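PDB 4E9L: attaching and effacing protein, pathogenesis factor from Escherichia coli, which probably acts as a surface adhesin of the intimin/invasin family, this chain being a run of its immunoglobulin-like domains. Local coordinates for residues Ser197-Ala208 and Ala281-Gly292; Pro336-Glu347 and Gly369-Arg380. One frame throughout, in Å; residues are numbered along the deposited sequence.

Contact 1: Ser197-Ala208 and Ala281-Gly292; sequences SKVSVAEDHVKA and ATEAAQLTVIAG
The His205 ring meets Ile290 at its edge, where CG2 of Ile290 lies in the ring plane 3.8 Å from CD2. Thr288 approaches the same CD2 obliquely through CB, its side chain lying next to that of His205 and pointing the same way. Asp204 helps hold the ring's rotation: His205 ND1 donates to Asp204 OD1 over 2.9 Å, reaching that oxygen from above the carboxylate plane. Next to this pair Val206 and Leu287 sit on the other, buried face of the sheet, with Val206 CG2 3.9 Å from Leu287 CD2. Lys207 lays its CG against Ile290 CD1, and its extended chain leads away from the strand, bending only at the amine end (chi4 81°).

Four backbone bonds, running from Asp204 O to Ala208 N, join this edge in parallel to 285-290, among them Val206 N to Thr288 O at 3.0 Å and Ile290 N to Val206 O. This is the split first strand of an immunoglobulin-like beta sandwich: 198-201 pairs with 211-217 in one sheet, then the chain crosses through Ala202-Asp204 to join the last strand in the other.

Before the switch the two segments meet across the sandwich interior instead. Val199 turns CG1 into the position between its own N and carbonyl carbon (chi1 62°), 3.8 Å from Ala281 CB, and Val201 CG1 covers Ala285 CB. Water 1 links Val199 N to Glu283 O, while water 2 donates to Asp204 O and to Thr288 OG1, a hydroxyl that is also bonded to Glu268.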
loop_
_atom_site.group_PDB
_atom_site.type_symbol
_atom_site.label_atom_id
_atom_site.label_comp_id
_atom_site.label_asym_id
_atom_site.label_seq_id
_atom_site.Cartn_x
_atom_site.Cartn_y
_atom_site.Cartn_z
ATOM N N SER A 197 7.695 0.277 -11.660
ATOM C CA SER A 197 7.021 -0.147 -10.435
ATOM C C SER A 197 7.045 0.991 -9.412
ATOM O O SER A 197 7.962 1.815 -9.419
ATOM C CB SER A 197 7.658 -1.413 -9.883
ATOM O OG SER A 197 7.580 -2.453 -10.844
ATOM N N LYS A 198 6.039 1.034 -8.539
ATOM C CA LYS A 198 5.928 2.144 -7.598
ATOM C C LYS A 198 5.478 1.681 -6.241
ATOM O O LYS A 198 4.568 0.847 -6.145
ATOM C CB LYS A 198 4.918 3.176 -8.147
ATOM C CG LYS A 198 4.926 4.525 -7.424
ATOM C CD LYS A 198 4.020 5.556 -8.093
ATOM C CE LYS A 198 3.918 6.831 -7.289
ATOM N NZ LYS A 198 3.070 7.839 -7.976
ATOM N N VAL A 199 6.063 2.283 -5.200
ATOM C CA VAL A 199 5.693 2.064 -3.802
ATOM C C VAL A 199 5.133 3.379 -3.209
ATOM O O VAL A 199 5.663 4.451 -3.486
ATOM C CB VAL A 199 6.805 1.404 -2.924
ATOM C CG1 VAL A 199 8.057 2.276 -2.836
ATOM C CG2 VAL A 199 6.282 1.103 -1.509
ATOM N N SER A 200 4.088 3.273 -2.370
ATOM C CA SER A 200 3.399 4.403 -1.774
ATOM C C SER A 200 3.004 4.051 -0.342
ATOM O O SER A 200 2.781 2.891 -0.045
ATOM C CB SER A 200 2.143 4.684 -2.607
ATOM O OG SER A 200 1.276 5.642 -2.027
ATOM N N VAL A 201 2.924 5.043 0.548
ATOM C CA VAL A 201 2.459 4.832 1.930
ATOM C C VAL A 201 1.168 5.639 2.093
ATOM O O VAL A 201 1.042 6.708 1.492
ATOM C CB VAL A 201 3.495 5.116 3.061
ATOM C CG1 VAL A 201 4.597 4.059 3.081
ATOM C CG2 VAL A 201 4.066 6.537 2.972
ATOM N N ALA A 202 0.201 5.095 2.831
ATOM C CA ALA A 202 -1.105 5.722 3.037
ATOM C C ALA A 202 -1.010 7.055 3.805
ATOM O O ALA A 202 -1.790 7.966 3.537
ATOM C CB ALA A 202 -2.035 4.764 3.760
ATOM N N GLU A 203 -0.041 7.159 4.734
ATOM C CA GLU A 203 0.201 8.339 5.570
ATOM C C GLU A 203 1.690 8.641 5.572
ATOM O O GLU A 203 2.489 7.735 5.838
ATOM C CB GLU A 203 -0.248 8.081 7.023
ATOM C CG GLU A 203 -1.724 7.765 7.179
ATOM C CD GLU A 203 -2.011 6.780 8.295
ATOM O OE1 GLU A 203 -2.045 5.553 8.027
ATOM O OE2 GLU A 203 -2.214 7.244 9.439
ATOM N N ASP A 204 2.072 9.907 5.337
ATOM C CA ASP A 204 3.506 10.227 5.379
ATOM C C ASP A 204 4.004 10.756 6.747
ATOM O O ASP A 204 5.189 11.064 6.914
ATOM C CB ASP A 204 3.972 11.034 4.174
ATOM C CG ASP A 204 3.289 12.364 3.976
ATOM O OD1 ASP A 204 2.724 12.895 4.958
ATOM O OD2 ASP A 204 3.315 12.873 2.839
ATOM N N HIS A 205 3.092 10.808 7.725
ATOM C CA HIS A 205 3.393 11.114 9.120
ATOM C C HIS A 205 2.678 10.048 9.937
ATOM O O HIS A 205 1.463 9.877 9.804
ATOM C CB HIS A 205 2.960 12.542 9.514
ATOM C CG HIS A 205 3.812 13.592 8.875
ATOM N ND1 HIS A 205 3.666 13.928 7.540
ATOM C CD2 HIS A 205 4.838 14.303 9.397
ATOM C CE1 HIS A 205 4.603 14.832 7.295
ATOM N NE2 HIS A 205 5.334 15.089 8.383
ATOM N N VAL A 206 3.437 9.262 10.702
ATOM C CA VAL A 206 2.842 8.179 11.503
ATOM C C VAL A 206 3.299 8.335 12.950
ATOM O O VAL A 206 4.477 8.606 13.194
ATOM C CB VAL A 206 3.167 6.760 10.924
ATOM C CG1 VAL A 206 2.591 5.641 11.799
ATOM C CG2 VAL A 206 2.668 6.623 9.480
ATOM N N LYS A 207 2.365 8.214 13.894
ATOM C CA LYS A 207 2.683 8.309 15.319
ATOM C C LYS A 207 3.437 7.056 15.776
ATOM O O LYS A 207 3.108 5.941 15.340
ATOM C CB LYS A 207 1.426 8.523 16.155
ATOM C CG LYS A 207 0.765 9.869 15.911
ATOM C CD LYS A 207 -0.288 10.123 16.983
ATOM C CE LYS A 207 -0.861 11.521 16.898
ATOM N NZ LYS A 207 -1.916 11.632 15.857
ATOM N N ALA A 208 4.466 7.249 16.639
ATOM C CA ALA A 208 5.297 6.167 17.178
ATOM C C ALA A 208 4.413 5.071 17.784
ATOM O O ALA A 208 3.534 5.363 18.577
ATOM C CB ALA A 208 6.261 6.721 18.241
ATOM N N ALA A 281 11.056 -1.195 -6.485
ATOM C CA ALA A 281 10.508 0.097 -6.913
ATOM C C ALA A 281 11.604 1.102 -7.203
ATOM O O ALA A 281 12.742 0.921 -6.762
ATOM C CB ALA A 281 9.537 0.634 -5.874
ATOM N N THR A 282 11.257 2.164 -7.955
ATOM C CA THR A 282 12.180 3.229 -8.365
ATOM C C THR A 282 12.823 3.900 -7.169
ATOM O O THR A 282 14.042 4.036 -7.106
ATOM C CB THR A 282 11.458 4.271 -9.248
ATOM O OG1 THR A 282 10.408 3.652 -10.000
ATOM C CG2 THR A 282 12.404 4.985 -10.175
ATOM N N GLU A 283 12.002 4.298 -6.205
ATOM C CA GLU A 283 12.508 4.976 -5.021
ATOM C C GLU A 283 11.695 4.526 -3.829
ATOM O O GLU A 283 10.525 4.173 -3.975
ATOM C CB GLU A 283 12.472 6.509 -5.200
ATOM C CG GLU A 283 11.093 7.076 -5.502
ATOM C CD GLU A 283 11.040 8.576 -5.738
ATOM O OE1 GLU A 283 11.446 9.342 -4.834
ATOM O OE2 GLU A 283 10.553 8.983 -6.817
ATOM N N ALA A 284 12.325 4.486 -2.663
ATOM C CA ALA A 284 11.667 4.053 -1.429
ATOM C C ALA A 284 10.569 5.037 -1.057
ATOM O O ALA A 284 10.708 6.240 -1.328
ATOM C CB ALA A 284 12.693 3.975 -0.306
ATOM N N ALA A 285 9.464 4.542 -0.486
ATOM C CA ALA A 285 8.417 5.452 0.003
ATOM C C ALA A 285 8.961 6.066 1.316
ATOM O O ALA A 285 9.585 5.360 2.118
ATOM C CB ALA A 285 7.131 4.703 0.274
ATOM N N GLN A 286 8.775 7.373 1.510
ATOM C CA GLN A 286 9.293 8.010 2.698
ATOM C C GLN A 286 8.205 8.536 3.636
ATOM O O GLN A 286 7.186 9.096 3.208
ATOM C CB GLN A 286 10.304 9.108 2.333
ATOM C CG GLN A 286 11.228 9.532 3.488
ATOM C CD GLN A 286 12.524 10.179 3.032
ATOM O OE1 GLN A 286 12.900 10.162 1.850
ATOM N NE2 GLN A 286 13.260 10.737 3.975
ATOM N N LEU A 287 8.425 8.312 4.931
ATOM C CA LEU A 287 7.543 8.847 5.945
ATOM C C LEU A 287 8.342 9.369 7.127
ATOM O O LEU A 287 9.538 9.064 7.276
ATOM C CB LEU A 287 6.384 7.898 6.355
ATOM C CG LEU A 287 6.662 6.589 7.110
ATOM C CD1 LEU A 287 6.731 6.816 8.641
ATOM C CD2 LEU A 287 5.492 5.641 6.921
ATOM N N THR A 288 7.687 10.190 7.927
ATOM C CA THR A 288 8.243 10.718 9.154
ATOM C C THR A 288 7.503 10.053 10.300
ATOM O O THR A 288 6.258 10.105 10.367
ATOM C CB THR A 288 8.109 12.257 9.184
ATOM O OG1 THR A 288 8.935 12.787 8.149
ATOM C CG2 THR A 288 8.560 12.863 10.501
ATOM N N VAL A 289 8.257 9.454 11.217
ATOM C CA VAL A 289 7.672 8.936 12.454
ATOM C C VAL A 289 7.684 10.124 13.444
ATOM O O VAL A 289 8.735 10.692 13.742
ATOM C CB VAL A 289 8.335 7.653 13.026
ATOM C CG1 VAL A 289 7.588 7.150 14.276
ATOM C CG2 VAL A 289 8.421 6.548 11.972
ATOM N N ILE A 290 6.506 10.525 13.891
ATOM C CA ILE A 290 6.314 11.604 14.857
ATOM C C ILE A 290 6.028 10.984 16.219
ATOM O O ILE A 290 5.907 9.760 16.291
ATOM C CB ILE A 290 5.224 12.586 14.355
ATOM C CG1 ILE A 290 3.808 11.919 14.283
ATOM C CG2 ILE A 290 5.660 13.198 12.987
ATOM C CD1 ILE A 290 2.591 12.933 14.125
ATOM N N ALA A 291 5.924 11.789 17.305
ATOM C CA ALA A 291 5.647 11.216 18.630
ATOM C C ALA A 291 4.353 10.413 18.665
ATOM O O ALA A 291 3.404 10.710 17.924
ATOM C CB ALA A 291 5.633 12.309 19.711
ATOM N N GLY A 292 4.317 9.401 19.531
ATOM C CA GLY A 292 3.127 8.579 19.695
ATOM C C GLY A 292 2.002 9.344 20.377
ATOM O O GLY A 292 2.136 10.546 20.684
HETATM O O HOH W 1 8.285 4.134 -5.837
HETATM O O HOH W 2 7.548 12.803 5.747
#

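Contact 2: Pro336-Glu347 and Gly369-Arg380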
loop_
_atom_site.group_PDB
_atom_site.type_symbol
_atom_site.label_atom_id
_atom_site.label_comp_id
_atom_site.label_asym_id
_atom_site.label_seq_id
_atom_site.Cartn_x
_atom_site.Cartn_y
_atom_site.Cartn_z
ATOM N N PRO A 336 -8.134 23.820 29.946
ATOM C CA PRO A 336 -8.126 22.870 31.075
ATOM C C PRO A 336 -9.508 22.803 31.745
ATOM O O PRO A 336 -10.353 23.660 31.507
ATOM C CB PRO A 336 -7.092 23.458 32.060
ATOM C CG PRO A 336 -6.559 24.698 31.426
ATOM C CD PRO A 336 -7.481 25.092 30.307
ATOM N N VAL A 337 -9.733 21.769 32.547
ATOM C CA VAL A 337 -10.968 21.554 33.311
ATOM C C VAL A 337 -10.649 21.941 34.784
ATOM O O VAL A 337 -9.612 21.555 35.314
ATOM C CB VAL A 337 -11.435 20.081 33.166
ATOM C CG1 VAL A 337 -12.462 19.719 34.225
ATOM C CG2 VAL A 337 -11.988 19.814 31.757
ATOM N N PHE A 338 -11.512 22.746 35.402
ATOM C CA PHE A 338 -11.340 23.230 36.786
ATOM C C PHE A 338 -12.384 22.665 37.725
ATOM O O PHE A 338 -13.561 22.644 37.380
ATOM C CB PHE A 338 -11.414 24.782 36.822
ATOM C CG PHE A 338 -10.426 25.448 35.891
ATOM C CD1 PHE A 338 -10.836 25.959 34.659
ATOM C CD2 PHE A 338 -9.082 25.554 36.236
ATOM C CE1 PHE A 338 -9.924 26.594 33.800
ATOM C CE2 PHE A 338 -8.173 26.188 35.380
ATOM C CZ PHE A 338 -8.594 26.678 34.154
ATOM N N SER A 339 -11.963 22.252 38.933
ATOM C CA SER A 339 -12.858 21.786 40.000
ATOM C C SER A 339 -12.316 22.240 41.357
ATOM O O SER A 339 -11.205 22.779 41.423
ATOM C CB SER A 339 -13.045 20.265 39.934
ATOM O OG SER A 339 -11.819 19.591 40.170
ATOM N N GLY A 340 -13.109 22.056 42.417
ATOM C CA GLY A 340 -12.730 22.469 43.764
ATOM C C GLY A 340 -13.313 23.825 44.097
ATOM O O GLY A 340 -13.896 24.459 43.213
ATOM N N ALA A 341 -13.199 24.259 45.376
ATOM C CA ALA A 341 -13.760 25.524 45.886
ATOM C C ALA A 341 -13.416 26.753 45.014
ATOM O O ALA A 341 -14.305 27.546 44.717
ATOM C CB ALA A 341 -13.306 25.765 47.326
ATOM N N ALA A 342 -12.154 26.881 44.575
ATOM C CA ALA A 342 -11.720 28.026 43.769
ATOM C C ALA A 342 -12.273 28.062 42.333
ATOM O O ALA A 342 -12.088 29.061 41.651
ATOM C CB ALA A 342 -10.196 28.147 43.783
ATOM N N SER A 343 -13.017 27.011 41.896
ATOM C CA SER A 343 -13.663 26.984 40.579
ATOM C C SER A 343 -15.134 27.477 40.650
ATOM O O SER A 343 -15.801 27.555 39.611
ATOM C CB SER A 343 -13.643 25.556 40.026
ATOM O OG SER A 343 -14.599 24.725 40.669
ATOM N N THR A 344 -15.644 27.761 41.869
ATOM C CA THR A 344 -17.063 28.055 42.121
ATOM C C THR A 344 -17.514 29.513 42.212
ATOM O O THR A 344 -18.685 29.747 42.496
ATOM C CB THR A 344 -17.530 27.303 43.389
ATOM O OG1 THR A 344 -16.959 27.944 44.560
ATOM C CG2 THR A 344 -17.200 25.804 43.335
ATOM N N GLY A 345 -16.620 30.465 42.059
ATOM C CA GLY A 345 -17.012 31.870 42.205
ATOM C C GLY A 345 -17.816 32.420 41.047
ATOM O O GLY A 345 -17.979 31.749 40.021
ATOM N N SER A 346 -18.291 33.668 41.193
ATOM C CA SER A 346 -19.033 34.392 40.144
ATOM C C SER A 346 -18.140 34.492 38.897
ATOM O O SER A 346 -18.639 34.351 37.786
ATOM C CB SER A 346 -19.466 35.776 40.634
ATOM O OG SER A 346 -18.411 36.470 41.282
ATOM N N GLU A 347 -16.808 34.607 39.107
ATOM C CA GLU A 347 -15.771 34.574 38.075
ATOM C C GLU A 347 -14.990 33.282 38.222
ATOM O O GLU A 347 -14.357 33.044 39.252
ATOM C CB GLU A 347 -14.805 35.769 38.199
ATOM C CG GLU A 347 -15.501 37.109 38.109
ATOM C CD GLU A 347 -14.545 38.281 38.068
ATOM O OE1 GLU A 347 -14.364 38.951 39.110
ATOM O OE2 GLU A 347 -14.007 38.553 36.971
ATOM N N GLY A 369 -9.877 32.807 39.421
ATOM C CA GLY A 369 -11.259 33.236 39.566
ATOM C C GLY A 369 -11.472 34.093 40.796
ATOM O O GLY A 369 -10.504 34.541 41.417
ATOM N N SER A 370 -12.744 34.357 41.138
ATOM C CA SER A 370 -13.067 35.209 42.304
ATOM C C SER A 370 -13.092 34.450 43.632
ATOM O O SER A 370 -12.970 35.074 44.688
ATOM C CB SER A 370 -14.387 35.942 42.093
ATOM O OG SER A 370 -15.402 35.028 41.729
ATOM N N ALA A 371 -13.241 33.112 43.585
ATOM C CA ALA A 371 -13.299 32.283 44.790
ATOM C C ALA A 371 -11.939 31.764 45.239
ATOM O O ALA A 371 -11.115 31.346 44.418
ATOM C CB ALA A 371 -14.275 31.122 44.608
ATOM N N ALA A 372 -11.712 31.801 46.556
ATOM C CA ALA A 372 -10.477 31.308 47.190
ATOM C C ALA A 372 -10.626 29.804 47.491
ATOM O O ALA A 372 -11.707 29.246 47.368
ATOM C CB ALA A 372 -10.218 32.072 48.486
ATOM N N GLY A 373 -9.538 29.172 47.879
ATOM C CA GLY A 373 -9.576 27.769 48.225
ATOM C C GLY A 373 -8.832 26.907 47.244
ATOM O O GLY A 373 -8.114 27.401 46.372
ATOM N N GLN A 374 -9.015 25.601 47.392
ATOM C CA GLN A 374 -8.330 24.655 46.541
ATOM C C GLN A 374 -8.852 24.668 45.105
ATOM O O GLN A 374 -10.062 24.784 44.882
ATOM C CB GLN A 374 -8.347 23.255 47.198
ATOM C CG GLN A 374 -7.394 22.271 46.565
ATOM C CD GLN A 374 -7.364 20.954 47.301
ATOM O OE1 GLN A 374 -6.645 20.784 48.283
ATOM N NE2 GLN A 374 -8.114 19.982 46.810
ATOM N N LEU A 375 -7.912 24.655 44.122
ATOM C CA LEU A 375 -8.241 24.595 42.712
ATOM C C LEU A 375 -7.515 23.414 42.077
ATOM O O LEU A 375 -6.283 23.370 42.112
ATOM C CB LEU A 375 -7.856 25.893 41.955
ATOM C CG LEU A 375 -8.158 25.918 40.435
ATOM C CD1 LEU A 375 -9.681 25.938 40.160
ATOM C CD2 LEU A 375 -7.567 27.167 39.772
ATOM N N SER A 376 -8.286 22.491 41.466
ATOM C CA SER A 376 -7.747 21.342 40.754
ATOM C C SER A 376 -7.767 21.701 39.258
ATOM O O SER A 376 -8.816 22.093 38.732
ATOM C CB SER A 376 -8.567 20.093 41.072
ATOM O OG SER A 376 -8.498 19.104 40.062
ATOM N N VAL A 377 -6.599 21.642 38.601
ATOM C CA VAL A 377 -6.470 22.004 37.193
ATOM C C VAL A 377 -6.113 20.759 36.358
ATOM O O VAL A 377 -5.020 20.201 36.518
ATOM C CB VAL A 377 -5.442 23.169 37.000
ATOM C CG1 VAL A 377 -5.311 23.560 35.538
ATOM C CG2 VAL A 377 -5.809 24.390 37.831
ATOM N N MET A 378 -7.023 20.349 35.466
ATOM C CA MET A 378 -6.786 19.175 34.637
ATOM C C MET A 378 -6.588 19.572 33.183
ATOM O O MET A 378 -7.549 19.983 32.514
ATOM C CB MET A 378 -7.886 18.100 34.816
ATOM C CG MET A 378 -7.710 16.856 33.909
ATOM S SD MET A 378 -6.095 15.995 34.006
ATOM C CE MET A 378 -6.227 15.229 35.666
ATOM N N PRO A 379 -5.331 19.500 32.682
ATOM C CA PRO A 379 -5.092 19.821 31.272
ATOM C C PRO A 379 -5.780 18.777 30.385
ATOM O O PRO A 379 -5.965 17.609 30.787
ATOM C CB PRO A 379 -3.571 19.758 31.138
ATOM C CG PRO A 379 -3.145 18.799 32.180
ATOM C CD PRO A 379 -4.089 19.026 33.334
ATOM N N ARG A 380 -6.162 19.214 29.194
ATOM C CA ARG A 380 -6.860 18.389 28.221
ATOM C C ARG A 380 -6.173 18.474 26.873
ATOM O O ARG A 380 -5.789 19.569 26.429
ATOM C CB ARG A 380 -8.330 18.865 28.089
ATOM C CG ARG A 380 -9.220 18.462 29.250
ATOM C CD ARG A 380 -9.752 17.071 28.979
ATOM N NE ARG A 380 -10.486 16.523 30.113
ATOM C CZ ARG A 380 -11.809 16.472 30.189
ATOM N NH1 ARG A 380 -12.556 16.945 29.197
ATOM N NH2 ARG A 380 -12.397 15.951 31.259
HETATM O O HOH W 3 -10.175 19.448 37.682
HETATM O O HOH W 4 -13.832 31.122 41.314
HETATM O O HOH W 5 -10.158 31.020 41.619
#
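Val337 sets its CG2 over the centre of one face of the Arg380 guanidinium, 3.7 Å above the plane, and the arginine is steadied by a bond from NE to Asn385. On the other side of the sheet Phe338 and Val377 run side by side, Val377 CG2 lying at the ring edge 3.8 Å from CD2, while Leu375 CD1 packs on Phe338 CB. Leu375 gets there because its CG stands opposite the backbone N (chi1 179°); its CB also rests 3.7 Å from Ala342 CB.

An antiparallel ladder between the two faces positions these side chains. Val337 and Met378 exchange both backbone bonds, Ser339 and Ser376 do the same, and Phe338-Val377 is the non-hydrogen-bonded pair between them. Water 3 donates to Val337 O and is bonded to Ser339 OG.

Past Ser339 the chain leaves the ladder in a short 3-10 turn, held to the strand by Ala342 N to Gln374 O at 3.0 Å. Ser343 OG and Thr344 OG1 reach back to Gly340 O and Ala341 O, each doubling a backbone N-H on the same carbonyl. Farther on, Ser370 clasps Glu347 twice: its N donates to Glu347 O at 2.8 Å, and its OG receives Glu347 N at 3.0 Å. Water 4 bridges the loops, bonded to Ala342 O, Gly345 N, Glu347 O and Ala371 N. The Glu347 carboxylate turns to Lys311 in a salt bridge. Strand 373-381 pairs antiparallel with 337-339 and also with 391-395, in one sheet of an immunoglobulin-like sandwich of the invasin domain 3 family.

In the fold
Contact 1 and contact 2 lie in successive immunoglobulin-like domains, with centres 44 Å apart and nearest atoms about 13 Å apart, so neither touches the other. Both are partly buried: Val206, Leu287 and Val289 face inward in contact 1, Phe338 and Val377 in contact 2, while the opposite faces mix polar and apolar residues. The elements differ. Contact 1 joins the first strand of its domain to the last, a parallel ladder plus packing of Val199 and Val201 on Ala281 and Ala285 across the interior. Contact 2, well away from the centre of the chain, pairs 337-339 antiparallel with 373-378 and ties the following turn and water-bridged loop to the same strand and to 369-371.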